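PDB 4YWT: glypican-1 from Homo sapiens, which carries heparan sulfate chains at the cell surface, binds alpha-4(V) collagen through them and takes part in Schwann cell myelination. Local coordinates for residues S230-K235 with M457-M462; A237-G242 with D449-Q454; E288-L293 with F391-P396. The protein carries 3 engineered substitutions. One frame throughout, in Å; residues are numbered along the deposited sequence.

Helix 450-471 enters two of the three contacts: in contact 1 it lies against helix 204-236, and in contact 2 its first turn meets the loop that follows that helix. Contact 1 is the most buried, a valine and a leucine closing up without a polar bond. Contact 2 sits farther from the centre of the chain, is only partly buried, and sets a valine against an N-capping aspartate as well as an isoleucine. Contact 3 buries the largest area, pairing two buried tryptophans and carrying an arginine and an isoleucine on its partly exposed side. Leu459 of contact 1 also packs on Trp289 and Leu292 of contact 3, joining both into one helical core.

Contact 1 (S230-K235 with M457-M462); sequences SDVVRK and MQLKIM
Val232 meets Leu459 where helices 204-236 and 450-471 run antiparallel, part of the helical bundle that forms the glypican core protein. The first segment is regular helix from its start, with Ser230 O accepting from Arg234 N. Asp231 OD1 takes a weak hydrogen bond, part of a salt bridge, from Arg234 NH2 at 3.3 Å, with the carboxylate carbon CG in the plane of the guanidinium, at its edge. Val232 alone carries the apolar contact from this segment: its CG2 branch, beside the backbone N, reaches the CD2 methyl of Leu459 at 3.9 Å, the two side chains crossing at about a right angle. Leu459 in turn packs on Leu292, so the seam continues into a third helix. The same CG2 of Val232 lies 4.4 Å from Gln458 CB, so the glutamine covers the margin of the seam with its aliphatic base. Val233 turns to other neighbours, touching Leu95 and Leu99 of helix 70-129 and Trp289 of helix 286-299. Lys235 has its CB directed toward helix 450-471 and touches Gln455 there, one turn before Leu459, while its backbone N is bonded to Asp231 O at 2.9 Å.

Contact 2 (A237-G242 with D449-Q454); sequences AQVPLG and DMTIRQ
Val239 and Thr451 bring their CA atoms to 7.4 Å, the closest backbone approach between the loop 237-242 and the first turn of helix 450-471. From Val239 to Gly242 the loop is extended, with polyproline-like backbone angles, and it leads from the end of helix 204-236 to Gly242, the N-cap of helix 243-253. No hydrogen bond crosses, and Val239 makes nearly all of the contact for its side. Its side chain comes head-on to that of Asp449: CG2 lies 3.6 Å from Asp449 OD1, and CG1 is 4.0 Å from the same oxygen. CG1 stands over the face of the carboxylate, while CG2 leans toward its OD1 end. CG2 also touches Ile452 CD1 at 3.7 Å, the two side chains crossing at about a right angle, and it borders Thr451 CB at 4.2 Å. Thus one methyl fits among three residues of the helix start. The carboxylate also caps the helix: with CG anti to the backbone N (chi1 -176°), Asp449 folds OD1 back to take the N-H of Ile452 at 3.3 Å. That bond is fairly straight (161°), reaches OD1 on its anti side and is tilted from the carboxylate plane. The N-terminal end of the helix would probably also stabilise the negative charge. Asp449 N bonds to Asn281 OD1, and Gln282 touches Val239, so the short helix 280-283 adjoins the same corner. Such an aspartate, binding the N-H three residues on, is a classic helix N-cap, here with an interhelical loop packed over it.

Contact 3 (E288-L293 with F391-P396); sequences EWRNLL and FWISLP
Trp289 NE1 gives its hydrogen to the backbone O of Val388, a bond that helps fix the orientation of the indole on which Trp392 stands. The two rings form a T-shaped (edge-to-face) stack: the five-membered rings have centroids 4.3 Å apart and planes at 89°. Trp392 offers the CD1-NE1 edge of its pyrrole ring. NE1 comes down over one face of Trp289, 3.1 Å from CD2 and 3.3 Å from CE3, toward the rim and not over the ring centre, so its N-H edge faces the pi cloud. CD1 follows alongside, 3.4 Å from Trp289 CG. Trp289 has CG anti to its backbone N (chi1 176°), which carries the indole across toward the other helix. The opposite face of Trp289 is covered by Leu293 CD1, placed over the ring centre. Leu293 and the Trp392 edge thus cover the two faces of Trp289, while Phe391 CD2 covers a face of Trp392.

On the partly exposed side, Arg290 is extended from CG to NE and its NH2 reaches Ile393 CD1 at 3.4 Å, the methyl lying in the guanidinium plane at its edge. Ile393 has CG1 between the backbone N and the carbonyl carbon (chi1 69°), which leaves CD1 directed to the arginine. NE of Arg290 is engaged elsewhere, in a salt bridge to Asp286, and the Arg290 side chain lies about 8 Å from a bound calcium ion. Helices 286-299 and 391-404 are thus joined by the tryptophan pair, while from helix 204-236 Ala229 touches Trp289 and Val236 touches Trp392, and Leu99 of helix 70-129 reaches Trp289.

Contact 1 (S230-K235 with M457-M462)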
ATOM      1  N   SER A 230       3.644   1.787   0.239  1.00 32.24           N
ATOM      2  CA  SER A 230       3.826   3.213   0.490  0.60 38.47           C
ATOM      3  C   SER A 230       5.122   3.729  -0.138  1.00 35.35           C
ATOM      4  O   SER A 230       5.117   4.734  -0.862  1.00 34.89           O
ATOM      5  CB  SER A 230       3.815   3.494   1.994  0.60 39.63           C
ATOM      6  OG  SER A 230       3.429   4.830   2.260  0.60 38.46           O
ATOM      7  N   ASP A 231       6.228   3.037   0.132  1.00 38.31           N
ATOM      8  CA  ASP A 231       7.525   3.439  -0.408  1.00 46.12           C
ATOM      9  C   ASP A 231       7.553   3.393  -1.934  1.00 41.80           C
ATOM     10  O   ASP A 231       8.134   4.266  -2.581  1.00 34.68           O
ATOM     11  CB  ASP A 231       8.638   2.558   0.161  1.00 56.46           C
ATOM     12  CG  ASP A 231       8.987   2.914   1.591  1.00 70.07           C
ATOM     13  OD1 ASP A 231       8.677   4.048   2.013  1.00 74.58           O
ATOM     14  OD2 ASP A 231       9.573   2.063   2.293  1.00 76.63           O
ATOM     15  N   VAL A 232       6.923   2.368  -2.503  1.00 38.43           N
ATOM     16  CA  VAL A 232       6.845   2.221  -3.950  1.00 38.86           C
ATOM     17  C   VAL A 232       6.117   3.406  -4.563  1.00 39.90           C
ATOM     18  O   VAL A 232       6.602   4.000  -5.521  1.00 39.67           O
ATOM     19  CB  VAL A 232       6.135   0.913  -4.361  1.00 38.89           C
ATOM     20  CG1 VAL A 232       5.727   0.964  -5.827  1.00 26.34           C
ATOM     21  CG2 VAL A 232       7.035  -0.286  -4.099  1.00 32.89           C
ATOM     22  N   VAL A 233       4.962   3.760  -4.005  1.00 37.17           N
ATOM     23  CA  VAL A 233       4.224   4.916  -4.510  1.00 34.21           C
ATOM     24  C   VAL A 233       5.059   6.194  -4.392  1.00 33.80           C
ATOM     25  O   VAL A 233       5.183   6.964  -5.356  1.00 33.71           O
ATOM     26  CB  VAL A 233       2.891   5.104  -3.765  1.00 34.01           C
ATOM     27  CG1 VAL A 233       2.215   6.402  -4.196  1.00 33.32           C
ATOM     28  CG2 VAL A 233       1.980   3.914  -4.015  1.00 35.47           C
ATOM     29  N   ARG A 234       5.641   6.403  -3.212  1.00 35.40           N
ATOM     30  CA  ARG A 234       6.474   7.578  -2.961  1.00 31.73           C
ATOM     31  C   ARG A 234       7.627   7.709  -3.960  1.00 38.29           C
ATOM     32  O   ARG A 234       7.964   8.811  -4.391  1.00 38.71           O
ATOM     33  CB  ARG A 234       7.030   7.540  -1.535  1.00 40.17           C
ATOM     34  CG  ARG A 234       8.016   8.656  -1.220  1.00 47.71           C
ATOM     35  CD  ARG A 234       8.594   8.518   0.180  1.00 59.11           C
ATOM     36  NE  ARG A 234       9.215   7.213   0.396  1.00 63.17           N
ATOM     37  CZ  ARG A 234      10.457   6.905   0.038  1.00 68.76           C
ATOM     38  NH1 ARG A 234      11.221   7.807  -0.560  1.00 71.71           N
ATOM     39  NH2 ARG A 234      10.935   5.692   0.277  1.00 70.11           N
ATOM     40  N   LYS A 235       8.223   6.580  -4.330  1.00 29.84           N
ATOM     41  CA  LYS A 235       9.372   6.585  -5.229  1.00 41.78           C
ATOM     42  C   LYS A 235       8.959   6.748  -6.691  1.00 41.27           C
ATOM     43  O   LYS A 235       9.602   7.474  -7.450  1.00 42.19           O
ATOM     44  CB  LYS A 235      10.185   5.302  -5.048  1.00 41.72           C
ATOM     45  CG  LYS A 235      10.970   5.264  -3.747  1.00 43.14           C
ATOM     46  CD  LYS A 235      11.510   3.877  -3.456  1.00 46.30           C
ATOM     47  CE  LYS A 235      12.256   3.851  -2.132  1.00 49.92           C
ATOM     48  NZ  LYS A 235      12.281   2.490  -1.528  1.00 49.54           N
ATOM     49  N   MET A 457      10.623  -4.974  -8.504  1.00 37.06           N
ATOM     50  CA  MET A 457      11.367  -5.979  -7.748  1.00 42.82           C
ATOM     51  C   MET A 457      10.932  -6.006  -6.285  1.00 40.07           C
ATOM     52  O   MET A 457      10.712  -7.083  -5.712  1.00 36.39           O
ATOM     53  CB  MET A 457      12.877  -5.737  -7.839  1.00 45.55           C
ATOM     54  CG  MET A 457      13.490  -6.024  -9.204  1.00 49.00           C
ATOM     55  SD  MET A 457      12.821  -7.478 -10.044  1.00 71.19           S
ATOM     56  CE  MET A 457      13.038  -8.768  -8.815  1.00 64.57           C
ATOM     57  N   GLN A 458      10.805  -4.823  -5.685  1.00 35.79           N
ATOM     58  CA  GLN A 458      10.335  -4.720  -4.303  1.00 37.36           C
ATOM     59  C   GLN A 458       8.972  -5.393  -4.122  1.00 31.37           C
ATOM     60  O   GLN A 458       8.768  -6.176  -3.180  1.00 26.55           O
ATOM     61  CB  GLN A 458      10.258  -3.254  -3.870  1.00 34.00           C
ATOM     62  CG  GLN A 458      11.608  -2.556  -3.799  1.00 39.80           C
ATOM     63  CD  GLN A 458      12.547  -3.208  -2.801  1.00 48.68           C
ATOM     64  OE1 GLN A 458      12.338  -3.126  -1.590  1.00 50.89           O
ATOM     65  NE2 GLN A 458      13.588  -3.861  -3.306  1.00 42.34           N
ATOM     66  N   LEU A 459       8.049  -5.093  -5.034  1.00 34.31           N
ATOM     67  CA  LEU A 459       6.727  -5.712  -5.015  1.00 31.76           C
ATOM     68  C   LEU A 459       6.829  -7.233  -5.086  1.00 36.30           C
ATOM     69  O   LEU A 459       6.166  -7.939  -4.323  1.00 40.80           O
ATOM     70  CB  LEU A 459       5.863  -5.189  -6.165  1.00 37.26           C
ATOM     71  CG  LEU A 459       5.514  -3.699  -6.171  1.00 37.85           C
ATOM     72  CD1 LEU A 459       4.703  -3.346  -7.407  1.00 42.10           C
ATOM     73  CD2 LEU A 459       4.760  -3.313  -4.912  1.00 37.98           C
ATOM     74  N   LYS A 460       7.664  -7.732  -5.997  1.00 32.27           N
ATOM     75  CA  LYS A 460       7.897  -9.174  -6.114  1.00 30.39           C
ATOM     76  C   LYS A 460       8.339  -9.788  -4.788  1.00 27.44           C
ATOM     77  O   LYS A 460       7.754 -10.770  -4.310  1.00 36.24           O
ATOM     78  CB  LYS A 460       8.955  -9.470  -7.178  1.00 33.16           C
ATOM     79  CG  LYS A 460       8.538  -9.193  -8.611  1.00 40.51           C
ATOM     80  CD  LYS A 460       9.553  -9.803  -9.569  1.00 42.86           C
ATOM     81  CE  LYS A 460       9.386  -9.283 -10.983  1.00 44.70           C
ATOM     82  NZ  LYS A 460      10.543  -9.677 -11.840  1.00 49.06           N
ATOM     83  N   ILE A 461       9.380  -9.202  -4.202  1.00 27.72           N
ATOM     84  CA  ILE A 461       9.948  -9.704  -2.955  1.00 33.02           C
ATOM     85  C   ILE A 461       8.931  -9.721  -1.814  1.00 38.75           C
ATOM     86  O   ILE A 461       8.756 -10.746  -1.137  1.00 33.80           O
ATOM     87  CB  ILE A 461      11.170  -8.867  -2.531  1.00 36.83           C
ATOM     88  CG1 ILE A 461      12.299  -9.036  -3.551  1.00 38.85           C
ATOM     89  CG2 ILE A 461      11.642  -9.271  -1.143  1.00 30.79           C
ATOM     90  CD1 ILE A 461      13.417  -8.030  -3.402  1.00 38.18           C
ATOM     91  N   MET A 462       8.253  -8.593  -1.608  1.00 34.89           N
ATOM     92  CA  MET A 462       7.262  -8.506  -0.541  1.00 25.38           C
ATOM     93  C   MET A 462       6.135  -9.514  -0.765  1.00 28.54           C
ATOM     94  O   MET A 462       5.676 -10.167   0.178  1.00 32.74           O
ATOM     95  CB  MET A 462       6.698  -7.088  -0.443  1.00 35.41           C
ATOM     96  CG  MET A 462       5.827  -6.844   0.783  1.00 36.67           C
ATOM     97  SD  MET A 462       6.716  -7.045   2.338  1.00 34.86           S
ATOM     98  CE  MET A 462       5.849  -8.446   3.034  1.00 24.10           C
TER

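Contact 2 (A237-G242 with D449-Q454)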
ATOM      1  N   ALA A 237       6.314   8.222  -7.744  1.00 44.61           N
ATOM      2  CA  ALA A 237       5.822   9.590  -7.916  1.00 46.04           C
ATOM      3  C   ALA A 237       6.894  10.545  -8.450  1.00 50.47           C
ATOM      4  O   ALA A 237       6.574  11.570  -9.053  1.00 60.19           O
ATOM      5  CB  ALA A 237       5.272  10.115  -6.601  1.00 35.19           C
ATOM      6  N   GLN A 238       8.160  10.202  -8.237  1.00 55.27           N
ATOM      7  CA  GLN A 238       9.264  11.072  -8.630  1.00 58.25           C
ATOM      8  C   GLN A 238       9.739  10.833 -10.062  1.00 54.35           C
ATOM      9  O   GLN A 238      10.599  11.559 -10.560  1.00 53.16           O
ATOM     10  CB  GLN A 238      10.439  10.901  -7.664  1.00 65.74           C
ATOM     11  CG  GLN A 238      10.135  11.311  -6.228  1.00 74.89           C
ATOM     12  CD  GLN A 238       9.944  12.810  -6.062  1.00 82.56           C
ATOM     13  OE1 GLN A 238      10.158  13.587  -6.994  1.00 87.25           O
ATOM     14  NE2 GLN A 238       9.535  13.222  -4.868  1.00 84.84           N
ATOM     15  N   VAL A 239       9.187   9.818 -10.721  1.00 48.51           N
ATOM     16  CA  VAL A 239       9.528   9.554 -12.116  1.00 52.63           C
ATOM     17  C   VAL A 239       9.049  10.699 -13.006  1.00 52.91           C
ATOM     18  O   VAL A 239       7.851  10.975 -13.082  1.00 45.95           O
ATOM     19  CB  VAL A 239       8.922   8.230 -12.615  1.00 46.23           C
ATOM     20  CG1 VAL A 239       9.234   8.030 -14.091  1.00 42.85           C
ATOM     21  CG2 VAL A 239       9.452   7.064 -11.794  1.00 45.68           C
ATOM     22  N   PRO A 240       9.993  11.373 -13.680  1.00 60.93           N
ATOM     23  CA  PRO A 240       9.698  12.559 -14.490  1.00 60.38           C
ATOM     24  C   PRO A 240       9.001  12.237 -15.808  1.00 55.80           C
ATOM     25  O   PRO A 240       9.195  11.155 -16.363  1.00 49.74           O
ATOM     26  CB  PRO A 240      11.083  13.152 -14.746  1.00 66.24           C
ATOM     27  CG  PRO A 240      11.984  11.970 -14.750  1.00 67.43           C
ATOM     28  CD  PRO A 240      11.425  11.028 -13.713  1.00 64.11           C
ATOM     29  N   LEU A 241       8.196  13.178 -16.295  1.00 56.26           N
ATOM     30  CA  LEU A 241       7.568  13.054 -17.604  1.00 55.10           C
ATOM     31  C   LEU A 241       8.588  13.332 -18.703  1.00 53.62           C
ATOM     32  O   LEU A 241       9.447  14.201 -18.557  1.00 53.78           O
ATOM     33  CB  LEU A 241       6.381  14.011 -17.725  1.00 55.52           C
ATOM     34  CG  LEU A 241       5.204  13.765 -16.779  1.00 57.91           C
ATOM     35  CD1 LEU A 241       4.336  15.007 -16.670  1.00 54.61           C
ATOM     36  CD2 LEU A 241       4.382  12.576 -17.250  1.00 57.38           C
ATOM     37  N   GLY A 242       8.493  12.591 -19.802  1.00 53.99           N
ATOM     38  CA  GLY A 242       9.431  12.739 -20.899  1.00 53.82           C
ATOM     39  C   GLY A 242       9.106  13.900 -21.822  1.00 55.19           C
ATOM     40  O   GLY A 242       8.038  14.501 -21.716  1.00 55.96           O
ATOM     41  N   ASP A 449      12.052   2.609 -17.518  1.00 47.98           N
ATOM     42  CA  ASP A 449      12.609   3.390 -16.421  1.00 52.98           C
ATOM     43  C   ASP A 449      13.148   2.466 -15.329  1.00 48.47           C
ATOM     44  O   ASP A 449      12.504   1.482 -14.967  1.00 49.79           O
ATOM     45  CB  ASP A 449      11.555   4.337 -15.851  1.00 54.74           C
ATOM     46  CG  ASP A 449      12.108   5.248 -14.778  1.00 62.40           C
ATOM     47  OD1 ASP A 449      11.800   5.022 -13.590  1.00 67.36           O
ATOM     48  OD2 ASP A 449      12.854   6.189 -15.120  1.00 67.08           O
ATOM     49  N   MET A 450      14.329   2.788 -14.809  1.00 49.47           N
ATOM     50  CA  MET A 450      14.997   1.934 -13.830  1.00 52.96           C
ATOM     51  C   MET A 450      14.298   1.928 -12.472  1.00 46.90           C
ATOM     52  O   MET A 450      14.166   0.875 -11.836  1.00 45.62           O
ATOM     53  CB  MET A 450      16.454   2.364 -13.662  1.00 58.39           C
ATOM     54  CG  MET A 450      17.442   1.604 -14.543  1.00 66.66           C
ATOM     55  SD  MET A 450      17.481  -0.173 -14.219  1.00106.64           S
ATOM     56  CE  MET A 450      16.448  -0.804 -15.542  1.00 50.27           C
ATOM     57  N   THR A 451      13.861   3.105 -12.034  1.00 43.57           N
ATOM     58  CA  THR A 451      13.165   3.244 -10.759  1.00 45.19           C
ATOM     59  C   THR A 451      11.957   2.315 -10.704  1.00 37.90           C
ATOM     60  O   THR A 451      11.782   1.555  -9.745  1.00 36.18           O
ATOM     61  CB  THR A 451      12.706   4.696 -10.522  1.00 45.99           C
ATOM     62  OG1 THR A 451      13.812   5.588 -10.708  1.00 46.96           O
ATOM     63  CG2 THR A 451      12.151   4.860  -9.114  1.00 42.46           C
ATOM     64  N   ILE A 452      11.143   2.373 -11.755  1.00 36.64           N
ATOM     65  CA  ILE A 452       9.971   1.516 -11.885  1.00 38.83           C
ATOM     66  C   ILE A 452      10.342   0.042 -11.753  1.00 36.69           C
ATOM     67  O   ILE A 452       9.683  -0.708 -11.034  1.00 29.81           O
ATOM     68  CB  ILE A 452       9.262   1.735 -13.236  1.00 41.67           C
ATOM     69  CG1 ILE A 452       8.846   3.200 -13.394  1.00 41.51           C
ATOM     70  CG2 ILE A 452       8.062   0.807 -13.367  1.00 35.81           C
ATOM     71  CD1 ILE A 452       7.903   3.690 -12.320  1.00 44.44           C
ATOM     72  N   ARG A 453      11.403  -0.362 -12.443  1.00 38.14           N
ATOM     73  CA  ARG A 453      11.866  -1.746 -12.402  1.00 45.40           C
ATOM     74  C   ARG A 453      12.258  -2.181 -10.990  1.00 46.08           C
ATOM     75  O   ARG A 453      11.873  -3.267 -10.529  1.00 51.55           O
ATOM     76  CB  ARG A 453      13.045  -1.935 -13.361  1.00 51.28           C
ATOM     77  CG  ARG A 453      12.624  -2.417 -14.737  1.00 60.31           C
ATOM     78  CD  ARG A 453      11.878  -3.734 -14.612  1.00 65.47           C
ATOM     79  NE  ARG A 453      11.039  -4.024 -15.769  1.00 68.55           N
ATOM     80  CZ  ARG A 453      10.202  -5.053 -15.836  1.00 74.14           C
ATOM     81  NH1 ARG A 453      10.096  -5.889 -14.811  1.00 72.50           N
ATOM     82  NH2 ARG A 453       9.470  -5.250 -16.924  1.00 74.22           N
ATOM     83  N   GLN A 454      13.016  -1.330 -10.304  1.00 42.18           N
ATOM     84  CA  GLN A 454      13.410  -1.606  -8.925  1.00 50.39           C
ATOM     85  C   GLN A 454      12.188  -1.750  -8.013  1.00 43.84           C
ATOM     86  O   GLN A 454      12.116  -2.670  -7.183  1.00 47.55           O
ATOM     87  CB  GLN A 454      14.337  -0.504  -8.406  1.00 52.72           C
ATOM     88  CG  GLN A 454      15.700  -0.488  -9.082  1.00 60.24           C
ATOM     89  CD  GLN A 454      16.559   0.686  -8.656  1.00 70.71           C
ATOM     90  OE1 GLN A 454      16.102   1.576  -7.939  1.00 73.66           O
ATOM     91  NE2 GLN A 454      17.812   0.694  -9.097  1.00 74.27           N
TER

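Contact 3 (E288-L293 with F391-P396)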
ATOM      1  N   GLU A 288       2.408  -6.667 -10.586  1.00 26.26           N
ATOM      2  CA  GLU A 288       3.015  -6.937  -9.289  1.00 25.99           C
ATOM      3  C   GLU A 288       2.323  -6.164  -8.169  1.00 36.16           C
ATOM      4  O   GLU A 288       2.283  -6.622  -7.026  1.00 24.96           O
ATOM      5  CB  GLU A 288       4.510  -6.613  -9.320  1.00 26.45           C
ATOM      6  CG  GLU A 288       5.302  -7.462 -10.304  1.00 35.71           C
ATOM      7  CD  GLU A 288       4.947  -8.939 -10.232  1.00 46.70           C
ATOM      8  OE1 GLU A 288       4.867  -9.484  -9.109  1.00 46.69           O
ATOM      9  OE2 GLU A 288       4.745  -9.554 -11.301  1.00 48.22           O
ATOM     10  N   TRP A 289       1.782  -4.995  -8.501  1.00 36.09           N
ATOM     11  CA  TRP A 289       0.973  -4.239  -7.549  1.00 24.65           C
ATOM     12  C   TRP A 289      -0.262  -5.059  -7.180  1.00 31.11           C
ATOM     13  O   TRP A 289      -0.583  -5.230  -5.999  1.00 29.05           O
ATOM     14  CB  TRP A 289       0.586  -2.880  -8.138  1.00 25.37           C
ATOM     15  CG  TRP A 289      -0.333  -2.043  -7.294  1.00 24.49           C
ATOM     16  CD1 TRP A 289      -1.692  -1.970  -7.393  1.00 30.99           C
ATOM     17  CD2 TRP A 289       0.041  -1.136  -6.246  1.00 24.39           C
ATOM     18  NE1 TRP A 289      -2.188  -1.084  -6.467  1.00 33.15           N
ATOM     19  CE2 TRP A 289      -1.144  -0.559  -5.750  1.00 27.46           C
ATOM     20  CE3 TRP A 289       1.264  -0.762  -5.678  1.00 27.54           C
ATOM     21  CZ2 TRP A 289      -1.145   0.370  -4.711  1.00 30.97           C
ATOM     22  CZ3 TRP A 289       1.261   0.161  -4.645  1.00 25.87           C
ATOM     23  CH2 TRP A 289       0.064   0.717  -4.173  1.00 31.27           C
ATOM     24  N   ARG A 290      -0.933  -5.586  -8.200  1.00 24.70           N
ATOM     25  CA  ARG A 290      -2.108  -6.427  -7.998  1.00 24.71           C
ATOM     26  C   ARG A 290      -1.768  -7.698  -7.229  1.00 35.07           C
ATOM     27  O   ARG A 290      -2.543  -8.136  -6.380  1.00 33.68           O
ATOM     28  CB  ARG A 290      -2.751  -6.791  -9.338  1.00 25.22           C
ATOM     29  CG  ARG A 290      -3.425  -5.626 -10.044  1.00 30.88           C
ATOM     30  CD  ARG A 290      -4.090  -6.081 -11.331  1.00 34.94           C
ATOM     31  NE  ARG A 290      -4.608  -4.961 -12.110  1.00 39.96           N
ATOM     32  CZ  ARG A 290      -5.824  -4.445 -11.963  1.00 38.62           C
ATOM     33  NH1 ARG A 290      -6.655  -4.943 -11.058  1.00 26.11           N
ATOM     34  NH2 ARG A 290      -6.209  -3.425 -12.719  1.00 26.48           N
ATOM     35  N   ASN A 291      -0.616  -8.293  -7.533  1.00 37.24           N
ATOM     36  CA  ASN A 291      -0.162  -9.478  -6.812  1.00 31.20           C
ATOM     37  C   ASN A 291       0.032  -9.189  -5.328  1.00 31.03           C
ATOM     38  O   ASN A 291      -0.478  -9.917  -4.459  1.00 27.21           O
ATOM     39  CB  ASN A 291       1.144 -10.009  -7.411  1.00 25.66           C
ATOM     40  CG  ASN A 291       0.932 -10.732  -8.726  1.00 35.09           C
ATOM     41  OD1 ASN A 291      -0.144 -11.269  -8.987  1.00 33.92           O
ATOM     42  ND2 ASN A 291       1.965 -10.752  -9.562  1.00 26.93           N
ATOM     43  N   LEU A 292       0.770  -8.118  -5.047  1.00 24.34           N
ATOM     44  CA  LEU A 292       1.033  -7.717  -3.674  1.00 32.90           C
ATOM     45  C   LEU A 292      -0.259  -7.456  -2.921  1.00 29.93           C
ATOM     46  O   LEU A 292      -0.461  -7.989  -1.833  1.00 23.42           O
ATOM     47  CB  LEU A 292       1.913  -6.468  -3.620  1.00 33.49           C
ATOM     48  CG  LEU A 292       2.321  -6.123  -2.188  1.00 36.57           C
ATOM     49  CD1 LEU A 292       3.191  -7.233  -1.626  1.00 37.28           C
ATOM     50  CD2 LEU A 292       3.034  -4.784  -2.105  1.00 34.45           C
ATOM     51  N   LEU A 293      -1.135  -6.640  -3.503  1.00 23.56           N
ATOM     52  CA  LEU A 293      -2.385  -6.290  -2.834  1.00 34.19           C
ATOM     53  C   LEU A 293      -3.279  -7.513  -2.640  1.00 36.09           C
ATOM     54  O   LEU A 293      -4.003  -7.606  -1.648  1.00 23.49           O
ATOM     55  CB  LEU A 293      -3.130  -5.203  -3.610  1.00 30.00           C
ATOM     56  CG  LEU A 293      -2.839  -3.764  -3.174  1.00 29.35           C
ATOM     57  CD1 LEU A 293      -1.401  -3.373  -3.479  1.00 27.58           C
ATOM     58  CD2 LEU A 293      -3.809  -2.799  -3.836  1.00 32.44           C
ATOM     59  N   PHE A 391      -5.011   1.191  -9.712  1.00 25.82           N
ATOM     60  CA  PHE A 391      -4.443   2.540  -9.719  1.00 37.19           C
ATOM     61  C   PHE A 391      -3.600   2.867 -10.955  1.00 33.92           C
ATOM     62  O   PHE A 391      -3.904   3.804 -11.712  1.00 41.09           O
ATOM     63  CB  PHE A 391      -3.596   2.735  -8.457  1.00 25.81           C
ATOM     64  CG  PHE A 391      -3.088   4.134  -8.278  1.00 33.16           C
ATOM     65  CD1 PHE A 391      -3.955   5.156  -7.923  1.00 36.22           C
ATOM     66  CD2 PHE A 391      -1.747   4.431  -8.455  1.00 26.42           C
ATOM     67  CE1 PHE A 391      -3.495   6.449  -7.753  1.00 27.35           C
ATOM     68  CE2 PHE A 391      -1.281   5.721  -8.286  1.00 29.20           C
ATOM     69  CZ  PHE A 391      -2.157   6.732  -7.934  1.00 30.07           C
ATOM     70  N   TRP A 392      -2.560   2.066 -11.160  1.00 27.98           N
ATOM     71  CA  TRP A 392      -1.526   2.348 -12.149  1.00 27.86           C
ATOM     72  C   TRP A 392      -2.029   2.342 -13.589  1.00 27.06           C
ATOM     73  O   TRP A 392      -1.392   2.913 -14.472  1.00 30.56           O
ATOM     74  CB  TRP A 392      -0.385   1.344 -11.988  1.00 26.40           C
ATOM     75  CG  TRP A 392       0.188   1.377 -10.613  1.00 33.11           C
ATOM     76  CD1 TRP A 392       0.086   0.410  -9.656  1.00 36.78           C
ATOM     77  CD2 TRP A 392       0.924   2.453 -10.022  1.00 35.33           C
ATOM     78  NE1 TRP A 392       0.727   0.812  -8.509  1.00 31.21           N
ATOM     79  CE2 TRP A 392       1.249   2.064  -8.707  1.00 33.97           C
ATOM     80  CE3 TRP A 392       1.346   3.705 -10.478  1.00 28.84           C
ATOM     81  CZ2 TRP A 392       1.977   2.880  -7.846  1.00 32.82           C
ATOM     82  CZ3 TRP A 392       2.067   4.514  -9.623  1.00 30.21           C
ATOM     83  CH2 TRP A 392       2.376   4.099  -8.321  1.00 36.17           C
ATOM     84  N   ILE A 393      -3.169   1.703 -13.828  1.00 26.98           N
ATOM     85  CA  ILE A 393      -3.763   1.716 -15.158  1.00 27.59           C
ATOM     86  C   ILE A 393      -5.012   2.590 -15.198  1.00 36.88           C
ATOM     87  O   ILE A 393      -5.500   2.938 -16.272  1.00 40.04           O
ATOM     88  CB  ILE A 393      -4.129   0.304 -15.636  1.00 27.45           C
ATOM     89  CG1 ILE A 393      -5.292  -0.249 -14.815  1.00 27.20           C
ATOM     90  CG2 ILE A 393      -2.917  -0.615 -15.569  1.00 41.79           C
ATOM     91  CD1 ILE A 393      -5.947  -1.439 -15.446  1.00 27.46           C
ATOM     92  N   SER A 394      -5.530   2.942 -14.026  1.00 39.50           N
ATOM     93  CA  SER A 394      -6.702   3.802 -13.960  1.00 40.49           C
ATOM     94  C   SER A 394      -6.285   5.267 -13.997  1.00 33.32           C
ATOM     95  O   SER A 394      -7.129   6.147 -14.161  1.00 29.22           O
ATOM     96  CB  SER A 394      -7.522   3.522 -12.701  1.00 39.15           C
ATOM     97  OG  SER A 394      -6.888   4.058 -11.554  1.00 42.86           O
ATOM     98  N   LEU A 395      -4.988   5.520 -13.836  1.00 28.42           N
ATOM     99  CA  LEU A 395      -4.461   6.889 -13.902  1.00 41.07           C
ATOM    100  C   LEU A 395      -4.945   7.715 -15.112  1.00 45.72           C
ATOM    101  O   LEU A 395      -5.456   8.823 -14.924  1.00 48.45           O
ATOM    102  CB  LEU A 395      -2.927   6.869 -13.883  1.00 40.90           C
ATOM    103  CG  LEU A 395      -2.242   6.765 -12.522  1.00 43.52           C
ATOM    104  CD1 LEU A 395      -0.735   6.882 -12.682  1.00 45.21           C
ATOM    105  CD2 LEU A 395      -2.770   7.834 -11.583  1.00 46.91           C
ATOM    106  N   PRO A 396      -4.797   7.192 -16.350  1.00 42.35           N
ATOM    107  CA  PRO A 396      -5.208   8.035 -17.482  1.00 43.97           C
ATOM    108  C   PRO A 396      -6.705   8.329 -17.491  1.00 42.69           C
ATOM    109  O   PRO A 396      -7.103   9.465 -17.743  1.00 45.54           O
ATOM    110  CB  PRO A 396      -4.820   7.196 -18.709  1.00 41.33           C
ATOM    111  CG  PRO A 396      -3.839   6.192 -18.205  1.00 39.12           C
ATOM    112  CD  PRO A 396      -4.278   5.894 -16.813  1.00 40.41           C
TER